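Local coordinates for bacteriocin (Pseudomonas syringae pv. tomato, PDB 4FZL), which probably kills related bacteria by degrading the peptidoglycan precursor lipid II, as a calcium-binding bacteriocin of the colicin M family, at residues 28-32 and 33-37; 40-43 and 44-48. All coordinates share one frame; numbering follows the deposited sequence.

Contact 1: residues 28-32 and 33-37; sequences DQARR and DSFGI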
loop_
_atom_site.group_PDB
_atom_site.type_symbol
_atom_site.label_atom_id
_atom_site.label_comp_id
_atom_site.label_asym_id
_atom_site.label_seq_id
_atom_site.Cartn_x
_atom_site.Cartn_y
_atom_site.Cartn_z
ATOM N N ASP A 28 14.951 1.728 14.938
ATOM C CA ASP A 28 16.103 2.152 15.746
ATOM C C ASP A 28 16.134 3.708 15.810
ATOM O O ASP A 28 16.430 4.269 16.834
ATOM C CB ASP A 28 17.415 1.671 15.141
ATOM C CG ASP A 28 17.688 0.161 15.324
ATOM O OD1 ASP A 28 17.070 -0.513 16.156
ATOM O OD2 ASP A 28 18.600 -0.373 14.651
ATOM N N GLN A 29 15.832 4.379 14.684
ATOM C CA GLN A 29 15.865 5.804 14.656
ATOM C C GLN A 29 14.772 6.328 15.607
ATOM O O GLN A 29 14.967 7.270 16.348
ATOM C CB GLN A 29 15.677 6.342 13.224
ATOM C CG GLN A 29 15.354 7.825 13.177
ATOM C CD GLN A 29 16.608 8.595 13.522
ATOM O OE1 GLN A 29 17.512 8.713 12.681
ATOM N NE2 GLN A 29 16.652 9.169 14.739
ATOM N N ALA A 30 13.587 5.758 15.510
ATOM C CA ALA A 30 12.470 6.225 16.323
ATOM C C ALA A 30 12.797 6.064 17.808
ATOM O O ALA A 30 12.505 6.928 18.610
ATOM C CB ALA A 30 11.141 5.541 15.946
ATOM N N ARG A 31 13.414 4.944 18.162
ATOM C CA ARG A 31 13.809 4.695 19.531
ATOM C C ARG A 31 14.811 5.752 19.994
ATOM O O ARG A 31 14.730 6.271 21.115
ATOM C CB ARG A 31 14.414 3.297 19.690
ATOM C CG ARG A 31 14.857 2.996 21.120
ATOM C CD ARG A 31 15.544 1.639 21.170
ATOM N NE ARG A 31 14.619 0.525 20.864
ATOM C CZ ARG A 31 13.792 -0.089 21.723
ATOM N NH1 ARG A 31 13.688 0.291 22.994
ATOM N NH2 ARG A 31 13.017 -1.083 21.283
ATOM N N ARG A 32 15.757 6.072 19.110
ATOM C CA ARG A 32 16.858 6.995 19.461
ATOM C C ARG A 32 16.367 8.432 19.790
ATOM O O ARG A 32 16.839 9.057 20.742
ATOM C CB ARG A 32 17.966 6.943 18.381
ATOM C CG ARG A 32 19.025 8.000 18.442
ATOM C CD ARG A 32 20.261 7.506 17.684
ATOM N NE ARG A 32 19.907 7.156 16.328
ATOM C CZ ARG A 32 19.795 5.935 15.796
ATOM N NH1 ARG A 32 20.023 4.817 16.494
ATOM N NH2 ARG A 32 19.444 5.850 14.510
ATOM N N ASP A 33 15.398 8.930 19.019
ATOM C CA ASP A 33 14.944 10.326 19.192
ATOM C C ASP A 33 13.529 10.408 19.679
ATOM O O ASP A 33 12.915 11.495 19.680
ATOM C CB ASP A 33 15.164 11.171 17.921
ATOM C CG ASP A 33 14.195 10.865 16.805
ATOM O OD1 ASP A 33 13.387 9.911 16.925
ATOM O OD2 ASP A 33 14.209 11.623 15.794
ATOM N N SER A 34 12.990 9.286 20.152
ATOM C CA SER A 34 11.574 9.281 20.660
ATOM C C SER A 34 10.538 9.822 19.653
ATOM O O SER A 34 9.620 10.596 20.020
ATOM C CB SER A 34 11.391 9.950 22.046
ATOM O OG SER A 34 12.252 9.346 22.921
ATOM N N PHE A 35 10.613 9.252 18.441
ATOM C CA PHE A 35 9.782 9.703 17.317
ATOM C C PHE A 35 9.833 11.210 17.228
ATOM O O PHE A 35 8.832 11.893 17.259
ATOM C CB PHE A 35 8.330 9.187 17.375
ATOM C CG PHE A 35 7.626 9.337 16.077
ATOM C CD1 PHE A 35 8.084 8.672 14.947
ATOM C CD2 PHE A 35 6.546 10.151 15.949
ATOM C CE1 PHE A 35 7.467 8.845 13.713
ATOM C CE2 PHE A 35 5.940 10.309 14.739
ATOM C CZ PHE A 35 6.387 9.652 13.614
ATOM N N GLY A 36 11.055 11.700 17.194
ATOM C CA GLY A 36 11.358 13.108 17.071
ATOM C C GLY A 36 11.528 13.614 15.656
ATOM O O GLY A 36 10.971 13.039 14.709
ATOM N N ILE A 37 12.278 14.718 15.525
ATOM C CA ILE A 37 12.430 15.387 14.203
ATOM C C ILE A 37 13.001 14.466 13.135
ATOM O O ILE A 37 12.408 14.378 12.063
ATOM C CB ILE A 37 13.266 16.695 14.284
ATOM C CG1 ILE A 37 12.502 17.708 15.139
ATOM C CG2 ILE A 37 13.640 17.231 12.899
ATOM C CD1 ILE A 37 13.376 18.914 15.549
HETATM O O HOH W 1 12.902 6.474 23.017
HETATM O O HOH W 2 14.987 10.362 22.758
#
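D33 OD1, on the carboxylate that Q29 NE2 approaches from the last turn of helix 22-33, is gripped by two donors: the backbone N-H of G36 and the hydroxyl of S39. The bond from G36 N to D33 OD1 is 3.0 Å long and reaches three residues on, an Asx motif; the donor stands well above the carboxylate plane. The D33 carboxylate has its CG between the backbone N and the carbonyl carbon (chi1 74°), folded back over the turn. Q29 bends at chi2 and brings its amide across this carboxylate at a slant, the two planes 51° apart, with Q29 NE2 3.6 Å from D33 OD2.

The carbonyl oxygen of A30 takes the backbone N-H of F35, with A30 O and F35 N 3.0 Å apart; the donor lies in the carbonyl plane, on a lone pair, and the N-H points at it with an angle of 163°. At the preceding carbonyl, D33 N gives an i to i+4 bond to Q29 O; the A30 bond reaches one residue further, i to i+5. S34 is the first residue to leave helical phi/psi, with positive phi, and F35 keeps phi positive as well, which swings the chain round the helix end. Two waters bridge that end to S34 OG, one from R31 O, the other from R32 O. The F35 ring meets A30 CB at its edge and packs against L216 of helix 210-216.

Thus the last carbonyls are met by turn N-H groups and water, while D33, receiving G36 N at the next N-cap, ties one helix to the other.

Contact 2: residues 40-43 and 44-48; sequences KVAL and KTFAA
F46 lies back along its own helix toward A42 and L43, one face of its ring resting over A42 O, which stands 3.2 Å from the ring plane and toward the rim. A chi1 of -58° sets CG beside the backbone N and anti to the carbonyl carbon, directing the ring toward the preceding turn. Its far end reaches the methyl of A42 (F46 CZ to A42 CB 4.1 Å), while the CD2 edge meets one branch of L43 (F46 CD2 to L43 CD1 4.2 Å). Y17 and F98 each add an edge-to-face ring contact.

T45 crosses V41 obliquely on another side of the helix. Its hydroxyl, placed beside the backbone N by chi1 -59°, donates to V41 O with T45 OG1 2.8 Å from that oxygen. T45 N bonds to V41 O at 2.9 Å, and the two donors come from opposite faces of the carbonyl plane. The bond from OG1 gives the hydroxyl a partner inside the helix. T45 also packs against Y63 and I66 of helix 59-70 and L10 of helix 5-12.

K44 turns back along the helix too: K44 CG lies 3.6 Å from K40 O, the oxygen that also accepts K44 N. A bend at chi3 then carries the ammonium away, to the carbonyls of E78 and I81, with a cation-pi contact to F106.

L43 and A47 face helix 96-106, and V41 faces helix 5-12. With i to i+4 bonds running through K44, T45, F46 and A47, this is a regular alpha-helix buried among other helices, its threonine adding the side-chain-to-backbone i-4 bond common in such helices.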
loop_
_atom_site.group_PDB
_atom_site.type_symbol
_atom_site.label_atom_id
_atom_site.label_comp_id
_atom_site.label_asym_id
_atom_site.label_seq_id
_atom_site.Cartn_x
_atom_site.Cartn_y
_atom_site.Cartn_z
ATOM N N LYS A 40 10.449 11.899 12.086
ATOM C CA LYS A 40 9.268 12.462 11.387
ATOM C C LYS A 40 9.679 12.862 10.004
ATOM O O LYS A 40 8.959 12.624 9.027
ATOM C CB LYS A 40 8.668 13.607 12.177
ATOM C CG LYS A 40 7.933 13.158 13.456
ATOM C CD LYS A 40 7.403 14.370 14.188
ATOM C CE LYS A 40 7.021 14.093 15.630
ATOM N NZ LYS A 40 6.849 15.334 16.438
ATOM N N VAL A 41 10.863 13.450 9.917
ATOM C CA VAL A 41 11.349 13.874 8.577
ATOM C C VAL A 41 11.650 12.605 7.676
ATOM O O VAL A 41 11.282 12.588 6.483
ATOM C CB VAL A 41 12.602 14.781 8.638
ATOM C CG1 VAL A 41 13.214 15.034 7.234
ATOM C CG2 VAL A 41 12.216 16.092 9.309
ATOM N N ALA A 42 12.249 11.552 8.255
ATOM C CA ALA A 42 12.405 10.284 7.543
ATOM C C ALA A 42 11.052 9.757 7.047
ATOM O O ALA A 42 10.888 9.427 5.877
ATOM C CB ALA A 42 13.207 9.230 8.361
ATOM N N LEU A 43 10.043 9.730 7.932
ATOM C CA LEU A 43 8.775 9.137 7.577
ATOM C C LEU A 43 8.117 9.919 6.425
ATOM O O LEU A 43 7.586 9.346 5.467
ATOM C CB LEU A 43 7.877 9.093 8.817
ATOM C CG LEU A 43 6.520 8.442 8.574
ATOM C CD1 LEU A 43 6.601 7.020 8.026
ATOM C CD2 LEU A 43 5.725 8.415 9.886
ATOM N N LYS A 44 8.154 11.260 6.520
ATOM C CA LYS A 44 7.666 12.066 5.443
ATOM C C LYS A 44 8.416 11.931 4.106
ATOM O O LYS A 44 7.828 12.002 3.031
ATOM C CB LYS A 44 7.507 13.535 5.901
ATOM C CG LYS A 44 6.375 13.812 6.875
ATOM C CD LYS A 44 6.082 15.279 7.208
ATOM C CE LYS A 44 7.019 15.787 8.220
ATOM N NZ LYS A 44 6.667 17.233 8.508
ATOM N N THR A 45 9.721 11.698 4.211
ATOM C CA THR A 45 10.531 11.457 3.031
ATOM C C THR A 45 10.109 10.113 2.406
ATOM O O THR A 45 10.064 10.008 1.169
ATOM C CB THR A 45 12.038 11.495 3.366
ATOM O OG1 THR A 45 12.341 12.778 3.912
ATOM C CG2 THR A 45 12.980 11.115 2.129
ATOM N N PHE A 46 9.900 9.075 3.265
ATOM C CA PHE A 46 9.440 7.803 2.715
ATOM C C PHE A 46 8.131 8.016 1.924
ATOM O O PHE A 46 7.932 7.391 0.860
ATOM C CB PHE A 46 9.189 6.741 3.784
ATOM C CG PHE A 46 10.344 6.389 4.673
ATOM C CD1 PHE A 46 11.678 6.595 4.318
ATOM C CD2 PHE A 46 10.086 5.857 5.905
ATOM C CE1 PHE A 46 12.673 6.315 5.190
ATOM C CE2 PHE A 46 11.109 5.490 6.774
ATOM C CZ PHE A 46 12.418 5.744 6.399
ATOM N N ALA A 47 7.203 8.783 2.527
ATOM C CA ALA A 47 5.966 8.955 1.812
ATOM C C ALA A 47 6.140 9.694 0.492
ATOM O O ALA A 47 5.494 9.378 -0.503
ATOM C CB ALA A 47 5.068 9.747 2.703
ATOM N N ALA A 48 6.998 10.724 0.516
ATOM C CA ALA A 48 7.287 11.446 -0.716
ATOM C C ALA A 48 7.957 10.549 -1.787
ATOM O O ALA A 48 7.684 10.707 -3.010
ATOM C CB ALA A 48 8.144 12.679 -0.407
#

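How the contacts relate
Contact 1 comes first along the chain, closing helix 22-33 and the turn after it; contact 2 follows on helix 37-54, whose first turn that loop leads into. Their centres are about 13 Å apart, on the same side of the chain's centre and away from the calcium site. They also touch directly: the F35 ring packs on L43, with F35 CZ 4.0 Å from L43 CD2, and F35 O lies against the K40 chain. The two ranges therefore belong to two consecutive helices joined by a short turn within the helical part of the protein, carrying the chain from a partly exposed corner at contact 1 into the buried packing at contact 2.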